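Long-range contact in Lon211 (PDB 6VBK), which is the N-terminal domain of a mycobacterial Lon protease, an ATP-dependent enzyme, and probably helps recognise and bind its protein substrates: residues Leu19-Pro31 against Asp173-Ile187. Residues are numbered along the deposited sequence; the frame is centred on the assembly and turned at random.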
ATOM      1  N   LEU B  19       1.821  11.540  21.901  1.00 77.43           N
ATOM      2  CA  LEU B  19       2.878  11.789  22.914  1.00 87.12           C
ATOM      3  C   LEU B  19       3.008  13.306  23.102  1.00 92.82           C
ATOM      4  O   LEU B  19       3.538  13.966  22.190  1.00 90.28           O
ATOM      5  CB  LEU B  19       4.192  11.182  22.415  1.00 76.69           C
ATOM      6  CG  LEU B  19       4.125   9.712  22.008  1.00 69.52           C
ATOM      7  CD1 LEU B  19       5.447   9.253  21.421  1.00 67.45           C
ATOM      8  CD2 LEU B  19       3.737   8.841  23.191  1.00 67.70           C
ATOM      9  N   GLU B  20       2.506  13.832  24.221  1.00105.21           N
ATOM     10  CA  GLU B  20       2.569  15.292  24.488  1.00118.35           C
ATOM     11  C   GLU B  20       4.037  15.717  24.578  1.00113.71           C
ATOM     12  O   GLU B  20       4.398  16.744  23.973  1.00110.44           O
ATOM     13  CB  GLU B  20       1.892  15.601  25.824  1.00126.48           C
ATOM     14  CG  GLU B  20       0.448  15.135  25.909  1.00127.44           C
ATOM     15  CD  GLU B  20      -0.593  16.206  25.637  1.00123.61           C
ATOM     16  OE1 GLU B  20      -0.477  16.899  24.608  1.00121.04           O
ATOM     17  OE2 GLU B  20      -1.515  16.347  26.463  1.00123.01           O
ATOM     18  N   ASP B  21       4.850  14.933  25.289  1.00109.16           N
ATOM     19  CA  ASP B  21       6.293  15.251  25.446  1.00124.36           C
ATOM     20  C   ASP B  21       7.128  13.996  25.176  1.00141.78           C
ATOM     21  O   ASP B  21       6.771  12.920  25.687  1.00171.77           O
ATOM     22  CB  ASP B  21       6.582  15.882  26.811  1.00120.63           C
ATOM     23  CG  ASP B  21       6.509  17.399  26.791  1.00121.16           C
ATOM     24  OD1 ASP B  21       6.644  17.977  25.694  1.00118.45           O
ATOM     25  OD2 ASP B  21       6.318  17.993  27.873  1.00123.28           O
ATOM     26  N   GLY B  22       8.215  14.156  24.418  1.00130.61           N
ATOM     27  CA  GLY B  22       9.125  13.043  24.093  1.00119.30           C
ATOM     28  C   GLY B  22       8.758  12.394  22.774  1.00 99.03           C
ATOM     29  O   GLY B  22       7.557  12.312  22.469  1.00 98.86           O
ATOM     30  N   VAL B  23       9.761  11.879  22.063  1.00 74.95           N
ATOM     31  CA  VAL B  23       9.535  11.218  20.748  1.00 64.90           C
ATOM     32  C   VAL B  23      10.090   9.796  20.829  1.00 71.87           C
ATOM     33  O   VAL B  23      11.256   9.639  21.230  1.00 74.02           O
ATOM     34  CB  VAL B  23      10.209  12.011  19.613  1.00 73.68           C
ATOM     35  CG1 VAL B  23      10.252  11.220  18.317  1.00 75.32           C
ATOM     36  CG2 VAL B  23       9.545  13.360  19.397  1.00 80.21           C
ATOM     37  N   VAL B  24       9.282   8.807  20.445  1.00 58.50           N
ATOM     38  CA  VAL B  24       9.740   7.390  20.458  1.00 58.29           C
ATOM     39  C   VAL B  24      10.246   7.047  19.055  1.00 67.50           C
ATOM     40  O   VAL B  24       9.435   7.050  18.114  1.00 59.99           O
ATOM     41  CB  VAL B  24       8.619   6.437  20.908  1.00 50.90           C
ATOM     42  CG1 VAL B  24       9.084   4.991  20.907  1.00 55.05           C
ATOM     43  CG2 VAL B  24       8.077   6.822  22.273  1.00 53.11           C
ATOM     44  N   LEU B  25      11.549   6.795  18.929  1.00 53.37           N
ATOM     45  CA  LEU B  25      12.140   6.447  17.650  1.00 58.47           C
ATOM     46  C   LEU B  25      12.248   4.937  17.510  1.00 55.89           C
ATOM     47  O   LEU B  25      12.200   4.206  18.504  1.00 61.95           O
ATOM     48  CB  LEU B  25      13.527   7.087  17.517  1.00 66.95           C
ATOM     49  CG  LEU B  25      13.554   8.616  17.534  1.00 67.99           C
ATOM     50  CD1 LEU B  25      14.980   9.134  17.455  1.00 62.28           C
ATOM     51  CD2 LEU B  25      12.714   9.176  16.397  1.00 65.12           C
ATOM     52  N   PRO B  26      12.365   4.429  16.282  1.00 52.49           N
ATOM     53  CA  PRO B  26      12.563   2.985  16.105  1.00 46.66           C
ATOM     54  C   PRO B  26      13.802   2.504  16.845  1.00 52.04           C
ATOM     55  O   PRO B  26      14.856   3.142  16.816  1.00 51.37           O
ATOM     56  CB  PRO B  26      12.715   2.834  14.588  1.00 58.79           C
ATOM     57  CG  PRO B  26      11.954   3.989  14.028  1.00 49.03           C
ATOM     58  CD  PRO B  26      12.166   5.119  14.995  1.00 48.34           C
ATOM     59  N   GLY B  27      13.661   1.366  17.524  1.00 46.87           N
ATOM     60  CA  GLY B  27      14.729   0.811  18.324  1.00 48.94           C
ATOM     61  C   GLY B  27      14.691   1.181  19.791  1.00 54.74           C
ATOM     62  O   GLY B  27      15.470   0.622  20.572  1.00 53.28           O
ATOM     63  N   MET B  28      13.817   2.101  20.192  1.00 50.16           N
ATOM     64  CA  MET B  28      13.713   2.519  21.582  1.00 53.99           C
ATOM     65  C   MET B  28      12.621   1.733  22.297  1.00 45.47           C
ATOM     66  O   MET B  28      11.665   1.253  21.683  1.00 44.26           O
ATOM     67  CB  MET B  28      13.413   4.017  21.680  1.00 55.76           C
ATOM     68  CG  MET B  28      14.514   4.926  21.149  1.00 54.75           C
ATOM     69  SD  MET B  28      14.022   6.666  21.117  1.00 61.65           S
ATOM     70  CE  MET B  28      13.643   6.961  22.844  1.00 50.06           C
ATOM     71  N   VAL B  29      12.772   1.608  23.613  1.00 40.47           N
ATOM     72  CA  VAL B  29      11.767   0.985  24.467  1.00 47.56           C
ATOM     73  C   VAL B  29      11.555   1.899  25.665  1.00 57.75           C
ATOM     74  O   VAL B  29      12.515   2.258  26.358  1.00 49.80           O
ATOM     75  CB  VAL B  29      12.171  -0.436  24.905  1.00 49.77           C
ATOM     76  CG1 VAL B  29      13.595  -0.466  25.444  1.00 46.92           C
ATOM     77  CG2 VAL B  29      11.189  -0.977  25.931  1.00 57.87           C
ATOM     78  N   VAL B  30      10.308   2.303  25.890  1.00 54.88           N
ATOM     79  CA  VAL B  30       9.992   3.318  26.893  1.00 49.83           C
ATOM     80  C   VAL B  30       8.714   2.931  27.618  1.00 54.39           C
ATOM     81  O   VAL B  30       7.903   2.142  27.114  1.00 39.21           O
ATOM     82  CB  VAL B  30       9.833   4.719  26.263  1.00 53.96           C
ATOM     83  CG1 VAL B  30      11.168   5.233  25.740  1.00 54.27           C
ATOM     84  CG2 VAL B  30       8.790   4.687  25.159  1.00 54.07           C
ATOM     85  N   PRO B  31       8.514   3.467  28.817  1.00 57.10           N
ATOM     86  CA  PRO B  31       7.252   3.248  29.527  1.00 60.29           C
ATOM     87  C   PRO B  31       6.194   4.263  29.118  1.00 63.18           C
ATOM     88  O   PRO B  31       6.485   5.339  28.593  1.00 51.76           O
ATOM     89  CB  PRO B  31       7.647   3.431  30.996  1.00 56.02           C
ATOM     90  CG  PRO B  31       8.723   4.458  30.934  1.00 63.44           C
ATOM     91  CD  PRO B  31       9.494   4.177  29.660  1.00 58.17           C
ATOM     92  N   ASP B 173      18.961   6.605  15.760  1.00 54.34           N
ATOM     93  CA  ASP B 173      17.693   6.638  16.477  1.00 66.13           C
ATOM     94  C   ASP B 173      17.851   6.490  17.984  1.00 57.95           C
ATOM     95  O   ASP B 173      16.896   6.769  18.717  1.00 61.81           O
ATOM     96  CB  ASP B 173      16.764   5.548  15.943  1.00 53.49           C
ATOM     97  CG  ASP B 173      16.195   5.889  14.580  1.00 66.01           C
ATOM     98  OD1 ASP B 173      16.092   7.095  14.269  1.00 64.59           O
ATOM     99  OD2 ASP B 173      15.847   4.958  13.823  1.00 62.68           O
ATOM    100  N   ASN B 174      19.021   6.067  18.469  1.00 60.23           N
ATOM    101  CA  ASN B 174      19.246   6.007  19.908  1.00 50.15           C
ATOM    102  C   ASN B 174      19.360   7.391  20.534  1.00 60.53           C
ATOM    103  O   ASN B 174      19.326   7.503  21.764  1.00 53.62           O
ATOM    104  CB  ASN B 174      20.501   5.184  20.213  1.00 52.53           C
ATOM    105  CG  ASN B 174      20.564   4.724  21.661  1.00 58.93           C
ATOM    106  OD1 ASN B 174      21.220   5.347  22.496  1.00 54.08           O
ATOM    107  ND2 ASN B 174      19.877   3.626  21.964  1.00 56.60           N
ATOM    108  N   SER B 175      19.481   8.443  19.720  1.00 58.01           N
ATOM    109  CA  SER B 175      19.515   9.810  20.225  1.00 74.08           C
ATOM    110  C   SER B 175      18.202  10.235  20.872  1.00 81.50           C
ATOM    111  O   SER B 175      18.169  11.275  21.536  1.00 73.70           O
ATOM    112  CB  SER B 175      19.870  10.775  19.092  1.00 70.60           C
ATOM    113  OG  SER B 175      18.963  10.649  18.010  1.00 71.96           O
ATOM    114  N   GLY B 176      17.127   9.464  20.693  1.00 70.72           N
ATOM    115  CA  GLY B 176      15.874   9.767  21.359  1.00 74.65           C
ATOM    116  C   GLY B 176      15.952   9.691  22.869  1.00 67.63           C
ATOM    117  O   GLY B 176      15.105  10.272  23.556  1.00 74.61           O
ATOM    118  N   TYR B 177      16.945   8.981  23.405  1.00 64.21           N
ATOM    119  CA  TYR B 177      17.168   8.938  24.844  1.00 62.03           C
ATOM    120  C   TYR B 177      17.975  10.123  25.352  1.00 68.80           C
ATOM    121  O   TYR B 177      18.079  10.304  26.570  1.00 64.95           O
ATOM    122  CB  TYR B 177      17.891   7.645  25.235  1.00 61.03           C
ATOM    123  CG  TYR B 177      17.043   6.394  25.174  1.00 60.04           C
ATOM    124  CD1 TYR B 177      16.073   6.143  26.135  1.00 54.71           C
ATOM    125  CD2 TYR B 177      17.233   5.452  24.171  1.00 48.61           C
ATOM    126  CE1 TYR B 177      15.303   4.995  26.089  1.00 54.64           C
ATOM    127  CE2 TYR B 177      16.469   4.301  24.118  1.00 50.61           C
ATOM    128  CZ  TYR B 177      15.505   4.079  25.080  1.00 54.96           C
ATOM    129  OH  TYR B 177      14.743   2.934  25.031  1.00 49.54           O
ATOM    130  N   ALA B 178      18.541  10.925  24.460  1.00 69.75           N
ATOM    131  CA  ALA B 178      19.459  11.979  24.867  1.00 88.98           C
ATOM    132  C   ALA B 178      18.690  13.151  25.462  1.00107.14           C
ATOM    133  O   ALA B 178      17.807  13.702  24.794  1.00115.63           O
ATOM    134  CB  ALA B 178      20.288  12.448  23.679  1.00 86.10           C
ATOM    135  N   PRO B 179      18.980  13.559  26.700  1.00106.78           N
ATOM    136  CA  PRO B 179      18.326  14.761  27.236  1.00105.74           C
ATOM    137  C   PRO B 179      18.803  16.040  26.576  1.00 92.64           C
ATOM    138  O   PRO B 179      18.071  17.038  26.584  1.00 98.29           O
ATOM    139  CB  PRO B 179      18.687  14.723  28.726  1.00104.18           C
ATOM    140  CG  PRO B 179      19.963  13.945  28.781  1.00 96.57           C
ATOM    141  CD  PRO B 179      19.873  12.921  27.683  1.00 97.10           C
ATOM    142  N   TYR B 180      20.000  16.042  25.994  1.00 89.96           N
ATOM    143  CA  TYR B 180      20.563  17.250  25.407  1.00 94.37           C
ATOM    144  C   TYR B 180      19.995  17.566  24.028  1.00 92.62           C
ATOM    145  O   TYR B 180      20.478  18.495  23.374  1.00 94.25           O
ATOM    146  CB  TYR B 180      22.089  17.139  25.329  1.00 87.87           C
ATOM    147  CG  TYR B 180      22.602  15.898  24.635  1.00 82.00           C
ATOM    148  CD1 TYR B 180      22.740  15.858  23.253  1.00 94.12           C
ATOM    149  CD2 TYR B 180      22.965  14.773  25.362  1.00 63.09           C
ATOM    150  CE1 TYR B 180      23.216  14.728  22.615  1.00 84.01           C
ATOM    151  CE2 TYR B 180      23.443  13.639  24.733  1.00 70.76           C
ATOM    152  CZ  TYR B 180      23.565  13.622  23.360  1.00 70.47           C
ATOM    153  OH  TYR B 180      24.038  12.495  22.728  1.00 76.16           O
ATOM    154  N   LEU B 181      18.990  16.822  23.575  1.00100.42           N
ATOM    155  CA  LEU B 181      18.321  17.087  22.311  1.00 99.62           C
ATOM    156  C   LEU B 181      16.864  17.436  22.575  1.00106.91           C
ATOM    157  O   LEU B 181      16.224  16.853  23.456  1.00113.90           O
ATOM    158  CB  LEU B 181      18.416  15.883  21.365  1.00100.82           C
ATOM    159  CG  LEU B 181      19.737  15.695  20.616  1.00107.57           C
ATOM    160  CD1 LEU B 181      19.681  14.453  19.741  1.00101.18           C
ATOM    161  CD2 LEU B 181      20.063  16.925  19.782  1.00115.91           C
ATOM    162  N   THR B 182      16.350  18.396  21.815  1.00108.49           N
ATOM    163  CA  THR B 182      14.972  18.834  21.964  1.00112.39           C
ATOM    164  C   THR B 182      14.050  17.989  21.092  1.00116.66           C
ATOM    165  O   THR B 182      14.483  17.316  20.153  1.00104.27           O
ATOM    166  CB  THR B 182      14.829  20.310  21.594  1.00115.21           C
ATOM    167  OG1 THR B 182      14.940  20.460  20.174  1.00125.37           O
ATOM    168  CG2 THR B 182      15.916  21.131  22.270  1.00115.94           C
ATOM    169  N   ASP B 183      12.757  18.040  21.415  1.00115.22           N
ATOM    170  CA  ASP B 183      11.782  17.232  20.692  1.00102.88           C
ATOM    171  C   ASP B 183      11.624  17.689  19.248  1.00102.61           C
ATOM    172  O   ASP B 183      11.400  16.858  18.362  1.00 99.96           O
ATOM    173  CB  ASP B 183      10.435  17.265  21.411  1.00106.31           C
ATOM    174  CG  ASP B 183      10.543  16.835  22.858  1.00 91.70           C
ATOM    175  OD1 ASP B 183      11.669  16.851  23.400  1.00 99.98           O
ATOM    176  OD2 ASP B 183       9.506  16.472  23.451  1.00104.37           O
ATOM    177  N   GLU B 184      11.734  18.996  18.991  1.00 92.66           N
ATOM    178  CA  GLU B 184      11.676  19.479  17.614  1.00108.25           C
ATOM    179  C   GLU B 184      12.802  18.881  16.781  1.00113.70           C
ATOM    180  O   GLU B 184      12.616  18.574  15.598  1.00115.94           O
ATOM    181  CB  GLU B 184      11.737  21.006  17.585  1.00105.42           C
ATOM    182  CG  GLU B 184      11.431  21.610  16.221  1.00105.54           C
ATOM    183  CD  GLU B 184      11.586  23.118  16.200  1.00121.99           C
ATOM    184  OE1 GLU B 184      12.525  23.614  15.541  1.00123.46           O
ATOM    185  OE2 GLU B 184      10.773  23.809  16.849  1.00126.71           O
ATOM    186  N   GLN B 185      13.981  18.709  17.385  1.00112.68           N
ATOM    187  CA  GLN B 185      15.055  17.985  16.714  1.00110.70           C
ATOM    188  C   GLN B 185      14.725  16.502  16.601  1.00105.13           C
ATOM    189  O   GLN B 185      14.977  15.881  15.561  1.00112.18           O
ATOM    190  CB  GLN B 185      16.373  18.185  17.465  1.00102.15           C
ATOM    191  CG  GLN B 185      16.989  19.565  17.302  1.00103.62           C
ATOM    192  CD  GLN B 185      18.194  19.769  18.203  1.00106.34           C
ATOM    193  OE1 GLN B 185      18.113  19.586  19.417  1.00103.58           O
ATOM    194  NE2 GLN B 185      19.322  20.143  17.608  1.00104.76           N
ATOM    195  N   LYS B 186      14.155  15.922  17.661  1.00 79.02           N
ATOM    196  CA  LYS B 186      13.810  14.504  17.646  1.00 80.74           C
ATOM    197  C   LYS B 186      12.736  14.200  16.609  1.00 87.89           C
ATOM    198  O   LYS B 186      12.774  13.149  15.958  1.00 84.02           O
ATOM    199  CB  LYS B 186      13.355  14.064  19.037  1.00 71.18           C
ATOM    200  CG  LYS B 186      14.450  14.109  20.092  1.00 90.68           C
ATOM    201  CD  LYS B 186      13.929  13.674  21.451  1.00 82.59           C
ATOM    202  CE  LYS B 186      15.025  13.720  22.504  1.00 79.00           C
ATOM    203  NZ  LYS B 186      14.523  13.283  23.835  1.00 84.87           N
ATOM    204  N   ILE B 187      11.765  15.103  16.444  1.00 83.46           N
ATOM    205  CA  ILE B 187      10.731  14.904  15.431  1.00 81.58           C
ATOM    206  C   ILE B 187      11.348  14.907  14.038  1.00 98.12           C
ATOM    207  O   ILE B 187      10.942  14.134  13.160  1.00103.94           O
ATOM    208  CB  ILE B 187       9.630  15.974  15.572  1.00 90.90           C
ATOM    209  CG1 ILE B 187       8.853  15.773  16.876  1.00 84.19           C
ATOM    210  CG2 ILE B 187       8.678  15.933  14.385  1.00 87.75           C
ATOM    211  CD1 ILE B 187       8.021  16.967  17.286  1.00 85.31           C
TER
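The backbone of G22-M28 runs past D173-Y177 and the start of helix 183-191, with G22 6.0 Å from D183 and L25 5.7 Å from D173 between CA atoms. A type II beta turn, L25-M28, brings M28 to the Y177 ring. M28 CE sits over the ring centre, 3.9 Å from the centroid, a CH-pi contact. With chi3 bent (59°), CE meets the ring face and also touches G176 C at 3.6 Å. M28 SD lies farther from the ring and accepts a weak bond from L25 N. Y177 OH donates to V29 O at 2.7 Å, from above the carbonyl plane. At the other end, G22 N donates to D183 OD2 at 2.8 Å, from above the carboxylate plane. L25 CD1 presses on D173 O. V23 lies alongside K186 CB and sends CG2 to I187 CG1 at 3.6 Å. The extended K186 chain carries NZ back to G176 O, tying the helix to the 3-10 segment. D173 pairs with R105 of strand 96-112. The contact joins the beta-rich part of the Lon substrate-binding domain to its helical part: G27, M28 and V30 bond to strand 96-112, while V23 and L25 also pack on L190.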